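Local coordinates for branched-chain alpha-ketoacid decarboxylase (Lactococcus lactis, PDB 2VBF), which probably decarboxylates branched-chain and aromatic alpha-keto acids to aldehydes, using thiamine diphosphate and a magnesium ion as cofactors, at residues T154-L160 and P182-P188; T402-S408 and D553-L558. All blocks are in the same frame, centred on the assembly; numbering follows the deposited sequence.

Both contacts are buried, but they share no secondary structure element and lie on opposite sides of the chain's centre, with their own centres about 38 Å apart and their nearest atoms about 19 Å apart. Contact 1 pairs an outer strand with its neighbour in a parallel sheet, away from the cofactor, so backbone hydrogen bonds do most of the joining and side chains fill in on both faces. Contact 2 sets a short helix against the start of the C-terminal helix with no hydrogen bond between them: proline, leucine and phenylalanine supply the adhesion, and the polar groups at the start of helix 402-407 are turned to thiamine diphosphate instead.

Contact 1 (T154-L160 and P182-P188); sequences TAARTLL and PVYINLP
Strands 156-159 and 183-188 run parallel, their axes 4.8 Å apart and 2° from perfect alignment, and bonds from A155 N to P182 O (2.8 Å) and from L160 N to N186 O extend the pairing beyond the shorter strand. T158 straddles I185, its N donating to Y184 O and its O accepting from N186 N in a nearly straight bond of 2.8 Å, whereas the bond from Y184 N to A156 O is weak. T158 and I185 point to one face, where beta-branched residues suit the extended backbone. L160, a flexible apolar chain suited to a buried place, reaches its CD1 between two neighbours, 3.6 Å from I185 CG2 and 3.7 Å from L187 CD1. R157, Y184, L159 and N186 occupy the other face. Here the aliphatic base of R157 leans on the tyrosine, CB to Y184 CD2 being 3.9 Å, while the charged end bends back so that NE and NH2 both grip T154 OG1, which lies in the guanidinium plane. That hydroxyl stands between the backbone N and carbonyl carbon (chi1 51°), which leaves CG2 to meet Y184 CB at 3.8 Å. L159 CD1 lies close against the N186 amide, 3.1 Å from ND2, before reaching P188 CG. Tyrosine and asparagine suit this buried face because their polar ends are satisfied, Y184 OH by E99 and N186 ND2 by S122 OG, as T154 OG1 is by H150 O. Strand 156-159 lies at one edge of the six-stranded parallel sheet; strand 183-188, reached through helix 165-179 in a beta-alpha-beta unit, bonds on to strand 116-122. V172 of that helix packs on T158 and I185, and L106 of helix 97-111 on T154 and P182.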
loop_
_atom_site.group_PDB
_atom_site.type_symbol
_atom_site.label_atom_id
_atom_site.label_comp_id
_atom_site.label_asym_id
_atom_site.label_seq_id
_atom_site.Cartn_x
_atom_site.Cartn_y
_atom_site.Cartn_z
ATOM N N THR A 154 -6.712 -14.966 3.563
ATOM C CA THR A 154 -7.651 -15.470 2.571
ATOM C C THR A 154 -8.288 -16.780 3.039
ATOM O O THR A 154 -7.653 -17.584 3.708
ATOM C CB THR A 154 -6.943 -15.719 1.202
ATOM O OG1 THR A 154 -5.772 -16.517 1.408
ATOM C CG2 THR A 154 -6.546 -14.388 0.488
ATOM N N ALA A 155 -9.564 -16.971 2.716
ATOM C CA ALA A 155 -10.257 -18.220 3.038
ATOM C C ALA A 155 -9.861 -19.339 2.083
ATOM O O ALA A 155 -9.926 -20.525 2.433
ATOM C CB ALA A 155 -11.736 -18.016 2.985
ATOM N N ALA A 156 -9.503 -18.961 0.861
ATOM C CA ALA A 156 -9.077 -19.912 -0.148
ATOM C C ALA A 156 -8.234 -19.190 -1.184
ATOM O O ALA A 156 -8.379 -17.980 -1.381
ATOM C CB ALA A 156 -10.298 -20.554 -0.819
ATOM N N ARG A 157 -7.365 -19.943 -1.847
ATOM C CA ARG A 157 -6.468 -19.390 -2.853
ATOM C C ARG A 157 -6.129 -20.434 -3.900
ATOM O O ARG A 157 -6.090 -21.628 -3.588
ATOM C CB ARG A 157 -5.199 -18.866 -2.186
ATOM C CG ARG A 157 -4.288 -19.918 -1.585
ATOM C CD ARG A 157 -3.525 -19.365 -0.393
ATOM N NE ARG A 157 -4.468 -19.062 0.659
ATOM C CZ ARG A 157 -5.014 -19.961 1.477
ATOM N NH1 ARG A 157 -4.680 -21.249 1.434
ATOM N NH2 ARG A 157 -5.892 -19.558 2.374
ATOM N N THR A 158 -5.891 -19.990 -5.132
ATOM C CA THR A 158 -5.560 -20.912 -6.215
ATOM C C THR A 158 -4.605 -20.309 -7.240
ATOM O O THR A 158 -4.686 -19.117 -7.543
ATOM C CB THR A 158 -6.846 -21.413 -6.940
ATOM O OG1 THR A 158 -6.511 -22.423 -7.922
ATOM C CG2 THR A 158 -7.582 -20.267 -7.627
ATOM N N LEU A 159 -3.693 -21.147 -7.730
ATOM C CA LEU A 159 -2.923 -20.879 -8.946
ATOM C C LEU A 159 -3.573 -21.670 -10.076
ATOM O O LEU A 159 -3.526 -22.916 -10.075
ATOM C CB LEU A 159 -1.469 -21.323 -8.788
ATOM C CG LEU A 159 -0.632 -21.361 -10.075
ATOM C CD1 LEU A 159 -0.644 -19.996 -10.790
ATOM C CD2 LEU A 159 0.776 -21.830 -9.770
ATOM N N LEU A 160 -4.163 -20.970 -11.041
ATOM C CA LEU A 160 -4.905 -21.648 -12.086
ATOM C C LEU A 160 -3.970 -22.212 -13.162
ATOM O O LEU A 160 -2.901 -21.657 -13.438
ATOM C CB LEU A 160 -5.931 -20.731 -12.745
ATOM C CG LEU A 160 -7.001 -20.083 -11.863
ATOM C CD1 LEU A 160 -7.893 -19.199 -12.727
ATOM C CD2 LEU A 160 -7.825 -21.127 -11.099
ATOM N N PRO A 182 -12.536 -13.069 2.051
ATOM C CA PRO A 182 -11.861 -12.910 0.758
ATOM C C PRO A 182 -11.200 -14.181 0.233
ATOM O O PRO A 182 -10.745 -15.032 0.998
ATOM C CB PRO A 182 -10.824 -11.802 1.003
ATOM C CG PRO A 182 -10.761 -11.620 2.455
ATOM C CD PRO A 182 -11.968 -12.205 3.091
ATOM N N VAL A 183 -11.152 -14.278 -1.089
ATOM C CA VAL A 183 -10.436 -15.346 -1.755
ATOM C C VAL A 183 -9.551 -14.753 -2.837
ATOM O O VAL A 183 -9.665 -13.569 -3.181
ATOM C CB VAL A 183 -11.386 -16.396 -2.339
ATOM C CG1 VAL A 183 -12.230 -16.998 -1.209
ATOM C CG2 VAL A 183 -12.267 -15.783 -3.435
ATOM N N TYR A 184 -8.686 -15.600 -3.373
ATOM C CA TYR A 184 -7.535 -15.178 -4.177
ATOM C C TYR A 184 -7.354 -16.134 -5.358
ATOM O O TYR A 184 -7.301 -17.350 -5.176
ATOM C CB TYR A 184 -6.325 -15.175 -3.254
ATOM C CG TYR A 184 -4.945 -14.930 -3.845
ATOM C CD1 TYR A 184 -4.269 -13.736 -3.590
ATOM C CD2 TYR A 184 -4.262 -15.920 -4.546
ATOM C CE1 TYR A 184 -2.972 -13.527 -4.060
ATOM C CE2 TYR A 184 -2.964 -15.720 -5.008
ATOM C CZ TYR A 184 -2.332 -14.516 -4.776
ATOM O OH TYR A 184 -1.042 -14.307 -5.218
ATOM N N ILE A 185 -7.250 -15.561 -6.556
ATOM C CA ILE A 185 -7.122 -16.307 -7.806
ATOM C C ILE A 185 -5.938 -15.753 -8.567
ATOM O O ILE A 185 -5.953 -14.593 -8.961
ATOM C CB ILE A 185 -8.404 -16.194 -8.671
ATOM C CG1 ILE A 185 -9.614 -16.770 -7.916
ATOM C CG2 ILE A 185 -8.209 -16.866 -10.027
ATOM C CD1 ILE A 185 -10.960 -16.519 -8.597
ATOM N N ASN A 186 -4.896 -16.571 -8.718
ATOM C CA ASN A 186 -3.728 -16.221 -9.518
ATOM C C ASN A 186 -3.993 -16.771 -10.918
ATOM O O ASN A 186 -4.186 -17.976 -11.092
ATOM C CB ASN A 186 -2.440 -16.751 -8.859
ATOM C CG ASN A 186 -1.199 -16.592 -9.726
ATOM O OD1 ASN A 186 -0.127 -16.173 -9.244
ATOM N ND2 ASN A 186 -1.310 -16.965 -10.983
ATOM N N LEU A 187 -4.013 -15.866 -11.903
ATOM C CA LEU A 187 -4.395 -16.171 -13.281
ATOM C C LEU A 187 -3.243 -15.900 -14.260
ATOM O O LEU A 187 -3.009 -14.746 -14.650
ATOM C CB LEU A 187 -5.587 -15.298 -13.662
ATOM C CG LEU A 187 -6.186 -15.411 -15.071
ATOM C CD1 LEU A 187 -6.800 -16.777 -15.256
ATOM C CD2 LEU A 187 -7.240 -14.349 -15.272
ATOM N N PRO A 188 -2.497 -16.941 -14.644
ATOM C CA PRO A 188 -1.447 -16.729 -15.655
ATOM C C PRO A 188 -2.020 -16.227 -16.985
ATOM O O PRO A 188 -3.139 -16.581 -17.339
ATOM C CB PRO A 188 -0.823 -18.120 -15.796
ATOM C CG PRO A 188 -1.129 -18.796 -14.452
ATOM C CD PRO A 188 -2.516 -18.330 -14.150
#

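Contact 2 (T402-S408 and D553-L558); sequences TSFFGAS and DAPKLL. With TPP (thiamine diphosphate), chain F.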
loop_
_atom_site.group_PDB
_atom_site.type_symbol
_atom_site.label_atom_id
_atom_site.label_comp_id
_atom_site.label_asym_id
_atom_site.label_seq_id
_atom_site.Cartn_x
_atom_site.Cartn_y
_atom_site.Cartn_z
ATOM N N THR A 402 -11.801 11.227 14.926
ATOM C CA THR A 402 -12.983 11.894 15.481
ATOM C C THR A 402 -14.242 11.511 14.704
ATOM O O THR A 402 -15.304 11.380 15.302
ATOM C CB THR A 402 -12.820 13.431 15.553
ATOM O OG1 THR A 402 -12.708 13.995 14.241
ATOM C CG2 THR A 402 -11.604 13.797 16.399
ATOM N N SER A 403 -14.117 11.333 13.391
ATOM C CA SER A 403 -15.282 10.997 12.543
ATOM C C SER A 403 -15.981 9.698 12.975
ATOM O O SER A 403 -17.196 9.683 13.204
ATOM C CB SER A 403 -14.884 10.908 11.075
ATOM O OG SER A 403 -14.500 12.157 10.534
ATOM N N PHE A 404 -15.226 8.608 13.098
ATOM C CA PHE A 404 -15.834 7.340 13.512
ATOM C C PHE A 404 -16.472 7.458 14.884
ATOM O O PHE A 404 -17.616 7.052 15.065
ATOM C CB PHE A 404 -14.832 6.183 13.519
ATOM C CG PHE A 404 -15.439 4.881 13.959
ATOM C CD1 PHE A 404 -16.178 4.129 13.078
ATOM C CD2 PHE A 404 -15.313 4.441 15.268
ATOM C CE1 PHE A 404 -16.752 2.936 13.473
ATOM C CE2 PHE A 404 -15.873 3.245 15.671
ATOM C CZ PHE A 404 -16.611 2.497 14.777
ATOM N N PHE A 405 -15.748 8.006 15.852
ATOM C CA PHE A 405 -16.273 8.050 17.216
ATOM C C PHE A 405 -17.470 8.993 17.377
ATOM O O PHE A 405 -18.386 8.692 18.135
ATOM C CB PHE A 405 -15.152 8.303 18.214
ATOM C CG PHE A 405 -14.197 7.154 18.291
ATOM C CD1 PHE A 405 -14.607 5.943 18.842
ATOM C CD2 PHE A 405 -12.925 7.249 17.758
ATOM C CE1 PHE A 405 -13.742 4.849 18.890
ATOM C CE2 PHE A 405 -12.051 6.165 17.809
ATOM C CZ PHE A 405 -12.465 4.960 18.368
ATOM N N GLY A 406 -17.492 10.075 16.605
ATOM C CA GLY A 406 -18.661 10.947 16.538
ATOM C C GLY A 406 -19.846 10.355 15.794
ATOM O O GLY A 406 -20.980 10.356 16.303
ATOM N N ALA A 407 -19.596 9.863 14.583
ATOM C CA ALA A 407 -20.674 9.381 13.728
ATOM C C ALA A 407 -21.276 8.074 14.258
ATOM O O ALA A 407 -22.437 7.770 13.978
ATOM C CB ALA A 407 -20.186 9.201 12.298
ATOM N N SER A 408 -20.493 7.297 15.005
ATOM C CA SER A 408 -20.908 5.947 15.396
ATOM C C SER A 408 -22.157 5.949 16.279
ATOM O O SER A 408 -22.924 4.986 16.251
ATOM C CB SER A 408 -19.776 5.172 16.092
ATOM O OG SER A 408 -19.487 5.706 17.371
ATOM N N ASP A 553 -10.119 19.593 19.937
ATOM C CA ASP A 553 -11.531 19.231 20.040
ATOM C C ASP A 553 -11.758 17.775 19.627
ATOM O O ASP A 553 -11.387 17.365 18.532
ATOM C CB ASP A 553 -12.345 20.172 19.159
ATOM C CG ASP A 553 -13.850 20.032 19.344
ATOM O OD1 ASP A 553 -14.311 19.390 20.308
ATOM O OD2 ASP A 553 -14.567 20.582 18.483
ATOM N N ALA A 554 -12.360 17.006 20.521
ATOM C CA ALA A 554 -12.716 15.614 20.245
ATOM C C ALA A 554 -14.134 15.341 20.752
ATOM O O ALA A 554 -14.525 15.882 21.787
ATOM C CB ALA A 554 -11.740 14.690 20.923
ATOM N N PRO A 555 -14.898 14.500 20.038
ATOM C CA PRO A 555 -16.245 14.168 20.496
ATOM C C PRO A 555 -16.192 13.448 21.839
ATOM O O PRO A 555 -15.210 12.769 22.138
ATOM C CB PRO A 555 -16.780 13.249 19.392
ATOM C CG PRO A 555 -15.579 12.679 18.768
ATOM C CD PRO A 555 -14.547 13.765 18.810
ATOM N N LYS A 556 -17.234 13.618 22.650
ATOM C CA LYS A 556 -17.259 13.047 24.003
ATOM C C LYS A 556 -16.827 11.584 24.056
ATOM O O LYS A 556 -16.058 11.201 24.935
ATOM C CB LYS A 556 -18.649 13.214 24.631
ATOM C CG LYS A 556 -18.936 14.646 25.044
ATOM C CD LYS A 556 -20.283 14.814 25.735
ATOM C CE LYS A 556 -20.452 16.239 26.277
ATOM N NZ LYS A 556 -20.707 17.247 25.204
ATOM N N LEU A 557 -17.292 10.770 23.113
ATOM C CA LEU A 557 -16.948 9.341 23.124
ATOM C C LEU A 557 -15.432 9.144 23.009
ATOM O O LEU A 557 -14.868 8.291 23.698
ATOM C CB LEU A 557 -17.673 8.565 22.012
ATOM C CG LEU A 557 -17.455 7.040 21.985
ATOM C CD1 LEU A 557 -17.812 6.424 23.332
ATOM C CD2 LEU A 557 -18.264 6.376 20.871
ATOM N N LEU A 558 -14.781 9.933 22.153
ATOM C CA LEU A 558 -13.339 9.793 21.920
ATOM C C LEU A 558 -12.527 10.339 23.090
ATOM O O LEU A 558 -11.452 9.823 23.401
ATOM C CB LEU A 558 -12.910 10.474 20.610
ATOM C CG LEU A 558 -11.414 10.467 20.269
ATOM C CD1 LEU A 558 -10.841 9.052 20.351
ATOM C CD2 LEU A 558 -11.181 11.055 18.893
HETATM N "N1'" TPP F . -1.724 3.896 9.727
HETATM C "C2'" TPP F . -2.787 3.169 9.256
HETATM C CM2 TPP F . -2.720 2.595 7.869
HETATM N "N3'" TPP F . -3.878 2.973 10.066
HETATM C "C4'" TPP F . -3.917 3.491 11.343
HETATM N "N4'" TPP F . -4.975 3.262 12.086
HETATM C "C5'" TPP F . -2.848 4.257 11.822
HETATM C "C6'" TPP F . -1.743 4.454 11.005
HETATM C "C7'" TPP F . -2.872 4.870 13.204
HETATM N N3 TPP F . -3.873 5.926 13.325
HETATM C C2 TPP F . -5.152 5.794 13.836
HETATM S S1 TPP F . -6.052 7.138 13.861
HETATM C C5 TPP F . -4.807 7.978 13.248
HETATM C C4 TPP F . -3.659 7.226 12.994
HETATM C CM4 TPP F . -2.373 7.768 12.433
HETATM C C6 TPP F . -4.996 9.467 13.036
HETATM C C7 TPP F . -6.122 9.835 12.082
HETATM O O7 TPP F . -6.117 11.240 11.998
HETATM P PA TPP F . -7.257 12.043 11.224
HETATM O O1A TPP F . -7.691 11.313 9.973
HETATM O O2A TPP F . -6.718 13.429 10.922
HETATM O O3A TPP F . -8.493 11.993 12.266
HETATM P PB TPP F . -8.833 13.037 13.463
HETATM O O1B TPP F . -8.817 12.230 14.730
HETATM O O2B TPP F . -10.228 13.520 13.181
HETATM O O3B TPP F . -7.846 14.171 13.475
#
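T402 lies between the phosphate oxygens of thiamine diphosphate on one hand and P555 and L558 on the other. Its CB is 3.5 Å from cofactor O2B and 3.7 Å from P555 CD; its methyl CG2 is 3.5 Å from O2B and 3.7 Å from L558 CD2. With that methyl anti to the carbonyl carbon, OG1 is left facing the phosphate (chi1 65°) and donates to O2B at 2.7 Å. The backbone N of T402 adds longer bonds to O2B and O1B, so one residue grips two phosphate oxygens. With a valine in its place, O2B would probably be left without its short hydroxyl bond. One turn on, F405 crosses L558 at about a right angle, its CD2 3.8 Å from L558 CD1, while L557 CD2 comes to the ring edge, 4.2 Å from F405 CD1. P555, at the N-cap of helix 556-568, rests its CG 3.9 Å from G406 N, against the backbone of helix 402-407. The start of that helix faces the diphosphate, whose negative charge the helix end would probably help to balance. T483 and V484, which also bind the cofactor, touch T402 and L558, and G453, S454 and N479 bond to it as well, at the diphosphate end of the thiamine diphosphate site in the C-terminal cofactor-binding domain of this enzyme family.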